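Local coordinates for putative phophotriesterase (Proteus mirabilis, PDB 3RHG), which binds two divalent metal cations per subunit and probably hydrolyses ester bonds, as a zinc-binding member of the phosphotriesterase family, at residues Glu24-Asp29 with Arg106-Val111; Ile101-Arg106 with Gly153-Asp158. All coordinates share one frame; numbering follows the deposited sequence.

Interaction 1. Residues Glu24-Asp29 with Arg106-Val111; sequences EHLFND and RKLKQV. With ZN (zinc ion), chain B.
Leu26 and Leu108 mark the closest CA approach, with their CA atoms 7.4 Å apart. Glu24 ends strand 19-24 and residues 25-29 continue as an irregular loop. Residues 106-111 form part of helix 105-115. The contact is made almost entirely by side chains, with Lys107 O also near Phe27 CE2, and it is mostly buried and apolar.

Phe27 carries most of it. Its CG stands anti to the carbonyl carbon (chi1 -58°), which sends the ring toward the helix. Lys107 CB sits over the centre of one ring face in a CH-pi contact, 3.7 Å from the Phe27 centroid. The rest of the lysine chain crosses the phenyl group at about a right angle, and CD lies near the CD1-CE1 side. The amine then turns away to a salt bridge with Asp104. Two methyls meet the ring edge in its plane: Val111 CG2 lies 3.6 Å from Phe27 CZ, and Leu108 CD2 lies 3.7 Å from Phe27 CD2. The same Leu108 methyl also touches Leu26 CB at 3.8 Å. Helix 74-86 adds Val77 against Phe27.

His25 points the other way, and its NE2 binds zinc at 2.0 Å. Its ND1 is hydrogen-bonded to Thr96, which should steady the ring. His23, Glu166 and Asp294 bind the same metal. His23 and His25 form the HxH motif at the end of the first barrel strand, typical of the amidohydrolase (beta/alpha)8 fold.

Interaction 2. Residues Ile101-Arg106 with Gly153-Asp158; sequences IGRDIR and GIDGTD
Arg103 reaches across to Ile154 and, through water, to Asp155. From CB its chain runs extended through CG and CD, then bends at chi3 (54°). This bend lays the guanidinium over the isoleucine. NE lies 3.8 Å from Ile154 CG2 and gives its N-H to water 1, which in turn donates to Asp155 OD2. CZ is closer still, 3.6 Å from Ile154 CG2, and the methyl lies over the centre of one guanidinium face. NH1 packs beside Ile154 CD1, but its polar partners are Glu149, in a salt bridge, and the carbonyl of Ser122. NH2 has a weak bond to water 2, which donates to Asp155 OD1. The guanidinium and carboxylate planes are nearly perpendicular. They form no direct salt bridge; waters 1 and 2 link them.

Residues 154-157 form a type I' beta turn in the loop between helix 139-151 and strand 163-168 of the barrel. Ile154 O accepts from both Thr157 N and Thr157 OG1, the latter at 2.7 Å, which ties the turn together.

Ile105, in the first turn of helix 105-115, packs its CD1 against Ile154 CD1 at 3.8 Å. Water 3 joins Arg103 O, Ile105 N and Asp155 OD2. Arg106 extends toward the turn, and its NH2 donates to Asp155 O at 3.1 Å. The N-H...O angle is 145°. The oxygen lies 22° out of the guanidinium plane. Thr157 CG2 sits over one face of the Arg106 guanidinium, displaced toward its rim, 3.3 Å from Arg106 NH2.

How the interactions relate
The two contacts have centres about 10 Å apart, on the same side of the chain's centre. Both use helix 105-115 and share Arg106. Along the chain their segments alternate: 24-29, 101-106, 106-111, 153-158. Interaction 1 joins the helix to the loop after strand 19-24. Interaction 2 joins its beginning and the preceding loop to the turn before strand 163-168. They also touch directly: Asp29 N lies 3.0 Å from Ile101 O, a probable hydrogen bond, and Phe27 CB packs on Asp104 CB. One helix thus connects a metal-binding loop near the barrel core with a more exposed turn farther out.

Interaction 1. Residues Glu24-Asp29 with Arg106-Val111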
ATOM      1  N   GLU A  24      11.015 -11.318  12.630  1.00 18.31           N
ATOM      2  CA  GLU A  24       9.568 -11.161  12.824  1.00 17.54           C
ATOM      3  C   GLU A  24       9.327 -10.895  14.299  1.00 17.30           C
ATOM      4  O   GLU A  24      10.243 -11.042  15.104  1.00 17.69           O
ATOM      5  CB  GLU A  24       8.832 -12.461  12.401  1.00 18.75           C
ATOM      6  CG  GLU A  24       9.123 -12.892  10.983  1.00 17.80           C
ATOM      7  CD  GLU A  24       8.599 -11.917   9.959  1.00 19.01           C
ATOM      8  OE1 GLU A  24       7.715 -11.067  10.282  1.00 18.28           O
ATOM      9  OE2 GLU A  24       9.079 -11.989   8.812  1.00 19.34           O
ATOM     10  N   HIS A  25       8.106 -10.508  14.652  1.00 18.58           N
ATOM     11  CA  HIS A  25       7.711 -10.489  16.056  1.00 17.07           C
ATOM     12  C   HIS A  25       6.454 -11.293  16.229  1.00 18.40           C
ATOM     13  O   HIS A  25       5.426 -10.936  15.681  1.00 20.61           O
ATOM     14  CB  HIS A  25       7.557  -9.055  16.585  1.00 17.66           C
ATOM     15  CG  HIS A  25       8.798  -8.247  16.378  1.00 16.47           C
ATOM     16  ND1 HIS A  25       9.827  -8.229  17.292  1.00 18.42           N
ATOM     17  CD2 HIS A  25       9.224  -7.523  15.314  1.00 18.14           C
ATOM     18  CE1 HIS A  25      10.815  -7.485  16.829  1.00 17.13           C
ATOM     19  NE2 HIS A  25      10.473  -7.036  15.632  1.00 17.48           N
ATOM     20  N   LEU A  26       6.562 -12.414  16.936  1.00 20.38           N
ATOM     21  CA  LEU A  26       5.374 -13.208  17.261  1.00 20.31           C
ATOM     22  C   LEU A  26       4.630 -12.609  18.446  1.00 20.50           C
ATOM     23  O   LEU A  26       3.416 -12.429  18.376  1.00 22.32           O
ATOM     24  CB  LEU A  26       5.725 -14.672  17.552  1.00 21.85           C
ATOM     25  CG  LEU A  26       5.960 -15.511  16.286  1.00 21.09           C
ATOM     26  CD1 LEU A  26       7.129 -14.931  15.475  1.00 25.85           C
ATOM     27  CD2 LEU A  26       6.187 -16.997  16.622  1.00 23.96           C
ATOM     28  N   PHE A  27       5.371 -12.323  19.518  1.00 20.60           N
ATOM     29  CA  PHE A  27       4.820 -11.742  20.742  1.00 20.26           C
ATOM     30  C   PHE A  27       5.630 -10.510  21.120  1.00 22.19           C
ATOM     31  O   PHE A  27       6.845 -10.582  21.372  1.00 23.50           O
ATOM     32  CB  PHE A  27       4.807 -12.772  21.878  1.00 21.14           C
ATOM     33  CG  PHE A  27       4.023 -14.013  21.535  1.00 22.63           C
ATOM     34  CD1 PHE A  27       2.627 -13.997  21.582  1.00 26.20           C
ATOM     35  CD2 PHE A  27       4.665 -15.186  21.143  1.00 24.11           C
ATOM     36  CE1 PHE A  27       1.884 -15.110  21.240  1.00 26.00           C
ATOM     37  CE2 PHE A  27       3.926 -16.312  20.797  1.00 24.64           C
ATOM     38  CZ  PHE A  27       2.534 -16.278  20.841  1.00 25.72           C
ATOM     39  N   ASN A  28       4.953  -9.368  21.098  1.00 22.46           N
ATOM     40  CA  ASN A  28       5.540  -8.111  21.487  1.00 21.54           C
ATOM     41  C   ASN A  28       4.421  -7.234  22.018  1.00 21.48           C
ATOM     42  O   ASN A  28       3.244  -7.496  21.768  1.00 23.04           O
ATOM     43  CB  ASN A  28       6.304  -7.450  20.321  1.00 19.24           C
ATOM     44  CG  ASN A  28       5.385  -6.997  19.176  1.00 21.12           C
ATOM     45  OD1 ASN A  28       4.435  -7.690  18.799  1.00 24.17           O
ATOM     46  ND2 ASN A  28       5.670  -5.827  18.626  1.00 22.55           N
ATOM     47  N   ASP A  29       4.779  -6.204  22.767  1.00 24.16           N
ATOM     48  CA  ASP A  29       3.774  -5.391  23.433  1.00 29.69           C
ATOM     49  C   ASP A  29       4.369  -3.999  23.432  1.00 32.16           C
ATOM     50  O   ASP A  29       5.435  -3.785  24.015  1.00 35.15           O
ATOM     51  CB  ASP A  29       3.564  -5.902  24.870  1.00 30.85           C
ATOM     52  CG  ASP A  29       2.430  -5.177  25.603  1.00 32.95           C
ATOM     53  OD1 ASP A  29       1.923  -4.158  25.093  1.00 37.44           O
ATOM     54  OD2 ASP A  29       2.053  -5.624  26.706  1.00 37.03           O
ATOM     55  N   ARG A 106       7.687 -17.903  27.077  1.00 23.28           N
ATOM     56  CA  ARG A 106       6.812 -19.054  27.320  1.00 22.14           C
ATOM     57  C   ARG A 106       5.813 -19.264  26.186  1.00 21.92           C
ATOM     58  O   ARG A 106       5.595 -20.405  25.738  1.00 23.14           O
ATOM     59  CB  ARG A 106       6.125 -18.979  28.678  1.00 26.55           C
ATOM     60  CG  ARG A 106       7.081 -19.118  29.859  1.00 30.63           C
ATOM     61  CD  ARG A 106       6.403 -18.687  31.165  1.00 36.24           C
ATOM     62  NE  ARG A 106       7.317 -18.706  32.308  1.00 39.22           N
ATOM     63  CZ  ARG A 106       8.182 -17.735  32.596  1.00 43.98           C
ATOM     64  NH1 ARG A 106       8.260 -16.654  31.825  1.00 52.04           N
ATOM     65  NH2 ARG A 106       8.972 -17.839  33.656  1.00 45.62           N
ATOM     66  N   LYS A 107       5.235 -18.182  25.677  1.00 24.65           N
ATOM     67  CA  LYS A 107       4.358 -18.310  24.513  1.00 24.43           C
ATOM     68  C   LYS A 107       5.091 -18.729  23.231  1.00 24.60           C
ATOM     69  O   LYS A 107       4.521 -19.457  22.405  1.00 23.94           O
ATOM     70  CB  LYS A 107       3.508 -17.054  24.303  1.00 26.13           C
ATOM     71  CG  LYS A 107       2.428 -16.913  25.367  1.00 30.78           C
ATOM     72  CD  LYS A 107       1.521 -15.730  25.140  1.00 36.73           C
ATOM     73  CE  LYS A 107       0.508 -15.594  26.287  1.00 47.24           C
ATOM     74  NZ  LYS A 107       1.131 -15.346  27.640  1.00 47.48           N
ATOM     75  N   LEU A 108       6.340 -18.281  23.057  1.00 22.34           N
ATOM     76  CA  LEU A 108       7.132 -18.715  21.906  1.00 22.39           C
ATOM     77  C   LEU A 108       7.275 -20.242  21.933  1.00 21.05           C
ATOM     78  O   LEU A 108       7.091 -20.903  20.910  1.00 21.73           O
ATOM     79  CB  LEU A 108       8.505 -18.035  21.883  1.00 20.42           C
ATOM     80  CG  LEU A 108       8.509 -16.531  21.535  1.00 20.22           C
ATOM     81  CD1 LEU A 108       9.900 -15.950  21.747  1.00 21.03           C
ATOM     82  CD2 LEU A 108       8.020 -16.255  20.117  1.00 20.63           C
ATOM     83  N   LYS A 109       7.612 -20.805  23.088  1.00 22.81           N
ATOM     84  CA  LYS A 109       7.702 -22.264  23.232  0.50 23.55           C
ATOM     85  C   LYS A 109       6.365 -22.948  22.937  1.00 23.78           C
ATOM     86  O   LYS A 109       6.311 -23.987  22.257  1.00 24.38           O
ATOM     87  CB  LYS A 109       8.173 -22.638  24.638  0.50 23.94           C
ATOM     88  CG  LYS A 109       8.022 -24.115  24.976  0.50 23.71           C
ATOM     89  CD  LYS A 109       8.671 -24.420  26.321  0.50 25.37           C
ATOM     90  CE  LYS A 109       8.795 -25.923  26.569  0.50 23.84           C
ATOM     91  NZ  LYS A 109       7.602 -26.465  27.258  0.50 34.81           N
ATOM     92  N   GLN A 110       5.279 -22.382  23.461  1.00 25.75           N
ATOM     93  CA  GLN A 110       3.951 -22.947  23.238  0.50 25.62           C
ATOM     94  C   GLN A 110       3.637 -23.023  21.748  1.00 25.62           C
ATOM     95  O   GLN A 110       3.095 -24.022  21.252  1.00 27.77           O
ATOM     96  CB  GLN A 110       2.883 -22.122  23.965  0.50 27.69           C
ATOM     97  CG  GLN A 110       2.859 -22.319  25.485  0.50 28.79           C
ATOM     98  CD  GLN A 110       2.158 -21.180  26.216  0.50 31.72           C
ATOM     99  OE1 GLN A 110       1.126 -20.684  25.775  0.50 34.62           O
ATOM    100  NE2 GLN A 110       2.728 -20.761  27.334  0.50 37.29           N
ATOM    101  N   VAL A 111       3.960 -21.956  21.030  1.00 24.98           N
ATOM    102  CA  VAL A 111       3.711 -21.934  19.588  1.00 26.41           C
ATOM    103  C   VAL A 111       4.535 -22.990  18.845  1.00 25.90           C
ATOM    104  O   VAL A 111       4.041 -23.678  17.939  1.00 27.18           O
ATOM    105  CB  VAL A 111       3.989 -20.528  18.999  1.00 27.64           C
ATOM    106  CG1 VAL A 111       4.087 -20.592  17.470  1.00 31.63           C
ATOM    107  CG2 VAL A 111       2.907 -19.570  19.460  1.00 31.02           C
TER
HETATM  108 ZN    ZN B 367      11.630  -5.967  14.408  1.00 21.10          ZN

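Interaction 2. Residues Ile101-Arg106 with Gly153-Asp158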
ATOM      1  N   ILE A 101      10.138  -4.546  25.222  1.00 21.34           N
ATOM      2  CA  ILE A 101       9.195  -4.617  24.104  1.00 20.23           C
ATOM      3  C   ILE A 101       8.306  -5.882  24.154  1.00 20.57           C
ATOM      4  O   ILE A 101       7.706  -6.311  23.151  1.00 21.11           O
ATOM      5  CB  ILE A 101       9.881  -4.408  22.724  1.00 22.48           C
ATOM      6  CG1 ILE A 101      11.194  -5.175  22.615  1.00 22.95           C
ATOM      7  CG2 ILE A 101      10.152  -2.919  22.512  1.00 25.09           C
ATOM      8  CD1 ILE A 101      11.696  -5.278  21.152  1.00 22.73           C
ATOM      9  N   GLY A 102       8.233  -6.474  25.340  1.00 21.65           N
ATOM     10  CA  GLY A 102       7.236  -7.495  25.602  1.00 21.41           C
ATOM     11  C   GLY A 102       7.590  -8.902  25.168  1.00 21.06           C
ATOM     12  O   GLY A 102       6.703  -9.690  24.859  1.00 23.18           O
ATOM     13  N   ARG A 103       8.873  -9.231  25.156  1.00 20.76           N
ATOM     14  CA  ARG A 103       9.279 -10.601  24.819  1.00 20.50           C
ATOM     15  C   ARG A 103       8.481 -11.597  25.664  1.00 21.32           C
ATOM     16  O   ARG A 103       8.333 -11.383  26.872  1.00 20.71           O
ATOM     17  CB  ARG A 103      10.778 -10.794  25.075  1.00 16.83           C
ATOM     18  CG  ARG A 103      11.252 -12.205  24.734  1.00 16.90           C
ATOM     19  CD  ARG A 103      12.751 -12.369  24.933  1.00 18.14           C
ATOM     20  NE  ARG A 103      13.149 -11.969  26.273  1.00 18.98           N
ATOM     21  CZ  ARG A 103      14.400 -11.916  26.706  1.00 17.77           C
ATOM     22  NH1 ARG A 103      15.401 -12.298  25.899  1.00 18.29           N
ATOM     23  NH2 ARG A 103      14.652 -11.483  27.948  1.00 18.85           N
ATOM     24  N   ASP A 104       7.982 -12.673  25.047  1.00 20.42           N
ATOM     25  CA  ASP A 104       7.193 -13.696  25.783  1.00 20.97           C
ATOM     26  C   ASP A 104       7.724 -15.087  25.493  1.00 21.81           C
ATOM     27  O   ASP A 104       7.193 -15.786  24.635  1.00 23.08           O
ATOM     28  CB  ASP A 104       5.701 -13.631  25.425  1.00 23.91           C
ATOM     29  CG  ASP A 104       4.828 -14.373  26.419  1.00 26.45           C
ATOM     30  OD1 ASP A 104       5.301 -15.369  27.024  1.00 27.43           O
ATOM     31  OD2 ASP A 104       3.665 -13.948  26.632  1.00 27.50           O
ATOM     32  N   ILE A 105       8.763 -15.486  26.215  1.00 21.56           N
ATOM     33  CA  ILE A 105       9.482 -16.722  25.912  1.00 20.73           C
ATOM     34  C   ILE A 105       8.584 -17.950  26.091  1.00 20.92           C
ATOM     35  O   ILE A 105       8.665 -18.918  25.313  1.00 21.67           O
ATOM     36  CB  ILE A 105      10.793 -16.826  26.757  1.00 21.78           C
ATOM     37  CG1 ILE A 105      11.710 -17.910  26.198  1.00 26.18           C
ATOM     38  CG2 ILE A 105      10.490 -17.043  28.240  1.00 23.19           C
ATOM     39  CD1 ILE A 105      12.135 -17.649  24.734  1.00 24.10           C
ATOM     40  N   ARG A 106       7.687 -17.903  27.077  1.00 23.28           N
ATOM     41  CA  ARG A 106       6.812 -19.054  27.320  1.00 22.14           C
ATOM     42  C   ARG A 106       5.813 -19.264  26.186  1.00 21.92           C
ATOM     43  O   ARG A 106       5.595 -20.405  25.738  1.00 23.14           O
ATOM     44  CB  ARG A 106       6.125 -18.979  28.678  1.00 26.55           C
ATOM     45  CG  ARG A 106       7.081 -19.118  29.859  1.00 30.63           C
ATOM     46  CD  ARG A 106       6.403 -18.687  31.165  1.00 36.24           C
ATOM     47  NE  ARG A 106       7.317 -18.706  32.308  1.00 39.22           N
ATOM     48  CZ  ARG A 106       8.182 -17.735  32.596  1.00 43.98           C
ATOM     49  NH1 ARG A 106       8.260 -16.654  31.825  1.00 52.04           N
ATOM     50  NH2 ARG A 106       8.972 -17.839  33.656  1.00 45.62           N
ATOM     51  N   GLY A 153      19.097 -19.654  29.830  1.00 20.19           N
ATOM     52  CA  GLY A 153      17.669 -19.504  29.679  1.00 19.56           C
ATOM     53  C   GLY A 153      17.195 -18.102  29.944  1.00 18.54           C
ATOM     54  O   GLY A 153      17.980 -17.240  30.374  1.00 20.75           O
ATOM     55  N   ILE A 154      15.914 -17.887  29.683  1.00 19.71           N
ATOM     56  CA  ILE A 154      15.301 -16.569  29.765  1.00 20.38           C
ATOM     57  C   ILE A 154      14.242 -16.507  30.867  1.00 21.88           C
ATOM     58  O   ILE A 154      13.414 -17.408  30.986  1.00 21.07           O
ATOM     59  CB  ILE A 154      14.677 -16.201  28.392  1.00 19.78           C
ATOM     60  CG1 ILE A 154      15.794 -15.973  27.371  1.00 20.97           C
ATOM     61  CG2 ILE A 154      13.814 -14.948  28.496  1.00 19.54           C
ATOM     62  CD1 ILE A 154      15.349 -16.089  25.922  1.00 24.67           C
ATOM     63  N   ASP A 155      14.290 -15.445  31.682  1.00 19.32           N
ATOM     64  CA  ASP A 155      13.225 -15.132  32.643  1.00 23.36           C
ATOM     65  C   ASP A 155      12.951 -16.274  33.625  1.00 22.16           C
ATOM     66  O   ASP A 155      11.796 -16.538  33.998  1.00 25.84           O
ATOM     67  CB  ASP A 155      11.935 -14.727  31.911  1.00 23.90           C
ATOM     68  CG  ASP A 155      12.047 -13.368  31.218  1.00 28.68           C
ATOM     69  OD1 ASP A 155      12.963 -12.580  31.559  1.00 30.57           O
ATOM     70  OD2 ASP A 155      11.209 -13.083  30.340  1.00 28.55           O
ATOM     71  N   GLY A 156      14.028 -16.941  34.040  1.00 20.74           N
ATOM     72  CA  GLY A 156      13.951 -18.039  35.005  1.00 18.93           C
ATOM     73  C   GLY A 156      13.602 -19.397  34.419  1.00 20.45           C
ATOM     74  O   GLY A 156      13.528 -20.387  35.143  1.00 21.49           O
ATOM     75  N   THR A 157      13.407 -19.445  33.108  1.00 20.31           N
ATOM     76  CA  THR A 157      13.119 -20.707  32.447  1.00 21.60           C
ATOM     77  C   THR A 157      14.416 -21.280  31.906  1.00 21.61           C
ATOM     78  O   THR A 157      15.475 -20.641  31.995  1.00 22.20           O
ATOM     79  CB  THR A 157      12.144 -20.511  31.268  1.00 21.05           C
ATOM     80  OG1 THR A 157      12.852 -19.929  30.169  1.00 21.88           O
ATOM     81  CG2 THR A 157      10.964 -19.578  31.680  1.00 21.55           C
ATOM     82  N   ASP A 158      14.319 -22.484  31.342  1.00 20.78           N
ATOM     83  CA  ASP A 158      15.454 -23.090  30.656  1.00 20.34           C
ATOM     84  C   ASP A 158      15.312 -22.909  29.144  1.00 20.56           C
ATOM     85  O   ASP A 158      15.995 -23.578  28.365  1.00 23.34           O
ATOM     86  CB  ASP A 158      15.583 -24.577  31.009  1.00 21.36           C
ATOM     87  CG  ASP A 158      14.370 -25.387  30.588  1.00 22.65           C
ATOM     88  OD1 ASP A 158      13.386 -24.777  30.121  1.00 26.02           O
ATOM     89  OD2 ASP A 158      14.410 -26.635  30.710  1.00 29.36           O
TER
HETATM   90  O   HOH W   1      11.741 -11.133  28.745  1.00 24.42           O
HETATM   91  O   HOH W   2      14.277 -10.111  30.939  1.00 29.94           O
HETATM   92  O   HOH W   3       9.563 -13.635  28.339  1.00 30.68           O